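Local coordinates for protein UTP--glucose-1-phosphate uridylyltransferase YngB (Bacillus subtilis, PDB 7O2N) that catalyses the formation of UDP-glucose from UTP and glucose-1-phosphate, a step towards the glycolipids and teichoic acid glucosylation of the cell envelope, at residues N251-G256 / S265-L270. Sequence-based numbering, arbitrary orientation.
Sequences NRYDIG and STEIGL
Tyr253 rests its ring on Glu267 and Ile268, which both come from the same side of the ring plane, and this one side chain makes every touch with 265-270. Its CG sits anti to its own carbonyl carbon (chi1 -53°), a setting that carries the ring across to the helix. The aliphatic stem of Glu267 lies against the CE1 side of the ring: CG is 3.6 Å from Tyr253 CE1, and CB lies 4.0 Å from the ring centroid, 30° off the ring normal, an off-centre CH-pi contact. Ile268 CD1 comes in obliquely, 3.8 Å from Tyr253 CD2 and as far from CE2. No hydrogen bond links the two segments. With an alanine here instead of Tyr253, the Glu267 stem and Ile268 CD1 would probably lose the ring they rest on, and a gap would be likely to open between strand and helix. The strand, 251-254, pairs antiparallel with 133-136 in a two-stranded sheet, and the chain then turns into helix 258-269, which packs back on the strand within the nucleotidyltransferase domain of GT-A type. Tyr253 and the buried Ile268 both also touch Val136 of the partner strand, so the buried end of the contact is shared with that strand. Beyond its stem, Glu267 bends at chi2 (-79°) and its carboxylate reaches the second subunit, where OE1 makes a salt bridge to Arg289 and OE2 a hydrogen bond to Tyr282 of that subunit. The opposite side of the strand is polar and partly open to solvent: Arg252 NH2 and Asp254 OD2 form a long salt bridge of 3.9 Å, and Arg252 NH2 is also hydrogen-bonded to Tyr170 OH. Next to it, Gly256 N donates to Asp254 OD1 at 3.1 Å from above the carboxylate plane, closing an Asx turn as the strand gives way to loop.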
# COMPACT_ATOMS: atom_id res chain seq x y z
N ASN A 251 17.62 14.80 1.19
CA ASN A 251 16.25 15.24 1.44
C ASN A 251 15.45 14.13 2.10
O ASN A 251 15.43 13.01 1.60
CB ASN A 251 15.51 15.59 0.16
CG ASN A 251 15.81 17.01 -0.26
OD1 ASN A 251 15.72 17.93 0.57
ND2 ASN A 251 16.21 17.19 -1.51
N ARG A 252 14.76 14.49 3.19
CA ARG A 252 14.22 13.50 4.11
C ARG A 252 12.69 13.49 4.15
O ARG A 252 12.05 14.49 4.47
CB ARG A 252 14.80 13.75 5.50
CG ARG A 252 14.00 13.06 6.59
CD ARG A 252 14.66 13.11 7.93
NE ARG A 252 13.67 12.48 8.80
CZ ARG A 252 12.77 13.16 9.51
NH1 ARG A 252 12.79 14.49 9.46
NH2 ARG A 252 11.90 12.50 10.26
N TYR A 253 12.09 12.32 3.88
CA TYR A 253 10.64 12.18 3.88
C TYR A 253 10.21 11.22 4.98
O TYR A 253 10.36 10.01 4.84
CB TYR A 253 10.17 11.66 2.53
CG TYR A 253 10.69 12.51 1.41
CD1 TYR A 253 10.24 13.81 1.23
CD2 TYR A 253 11.67 12.03 0.57
CE1 TYR A 253 10.74 14.62 0.22
CE2 TYR A 253 12.17 12.81 -0.45
CZ TYR A 253 11.72 14.11 -0.62
OH TYR A 253 12.23 14.87 -1.64
N ASP A 254 9.68 11.81 6.07
CA ASP A 254 9.17 11.03 7.19
C ASP A 254 7.94 10.26 6.72
O ASP A 254 7.11 10.81 5.98
CB ASP A 254 8.98 11.90 8.43
CG ASP A 254 7.92 11.39 9.41
OD1 ASP A 254 6.74 11.23 9.00
OD2 ASP A 254 8.28 11.17 10.58
N ILE A 255 7.85 8.98 7.11
CA ILE A 255 6.73 8.13 6.75
C ILE A 255 6.10 7.49 8.00
O ILE A 255 5.62 6.36 7.93
CB ILE A 255 7.17 7.07 5.72
CG1 ILE A 255 8.30 6.18 6.24
CG2 ILE A 255 7.55 7.75 4.42
CD1 ILE A 255 8.86 5.22 5.22
N GLY A 256 6.08 8.22 9.12
CA GLY A 256 5.51 7.73 10.37
C GLY A 256 3.99 7.88 10.45
O GLY A 256 3.35 7.29 11.31
N SER A 265 5.28 9.43 -1.25
CA SER A 265 4.83 8.87 -2.51
C SER A 265 4.86 9.94 -3.61
O SER A 265 5.26 9.66 -4.75
CB SER A 265 3.45 8.32 -2.37
OG SER A 265 3.45 7.16 -1.56
N THR A 266 4.40 11.15 -3.28
CA THR A 266 4.32 12.26 -4.20
C THR A 266 5.71 12.72 -4.63
O THR A 266 5.99 12.81 -5.83
CB THR A 266 3.53 13.40 -3.58
OG1 THR A 266 2.22 12.88 -3.33
CG2 THR A 266 3.43 14.61 -4.47
N GLU A 267 6.58 12.97 -3.65
CA GLU A 267 7.90 13.53 -3.93
C GLU A 267 8.76 12.54 -4.73
O GLU A 267 9.40 12.93 -5.70
CB GLU A 267 8.61 13.98 -2.66
CG GLU A 267 7.79 14.90 -1.79
CD GLU A 267 7.73 16.35 -2.24
OE1 GLU A 267 8.18 16.65 -3.35
OE2 GLU A 267 7.23 17.20 -1.45
N ILE A 268 8.75 11.26 -4.31
CA ILE A 268 9.58 10.27 -4.97
C ILE A 268 8.97 9.99 -6.35
O ILE A 268 9.68 9.72 -7.32
CB ILE A 268 9.69 8.98 -4.12
CG1 ILE A 268 10.03 9.19 -2.64
CG2 ILE A 268 10.54 7.91 -4.79
CD1 ILE A 268 11.45 9.55 -2.32
N GLY A 269 7.63 10.09 -6.43
CA GLY A 269 6.93 9.86 -7.67
C GLY A 269 7.40 10.87 -8.71
O GLY A 269 7.74 10.50 -9.84
N LEU A 270 7.49 12.12 -8.25
CA LEU A 270 7.86 13.25 -9.09
C LEU A 270 9.31 13.11 -9.55
O LEU A 270 9.72 13.80 -10.48
CB LEU A 270 7.66 14.56 -8.32
CG LEU A 270 6.20 15.00 -8.24
CD1 LEU A 270 5.99 16.08 -7.21
CD2 LEU A 270 5.73 15.48 -9.60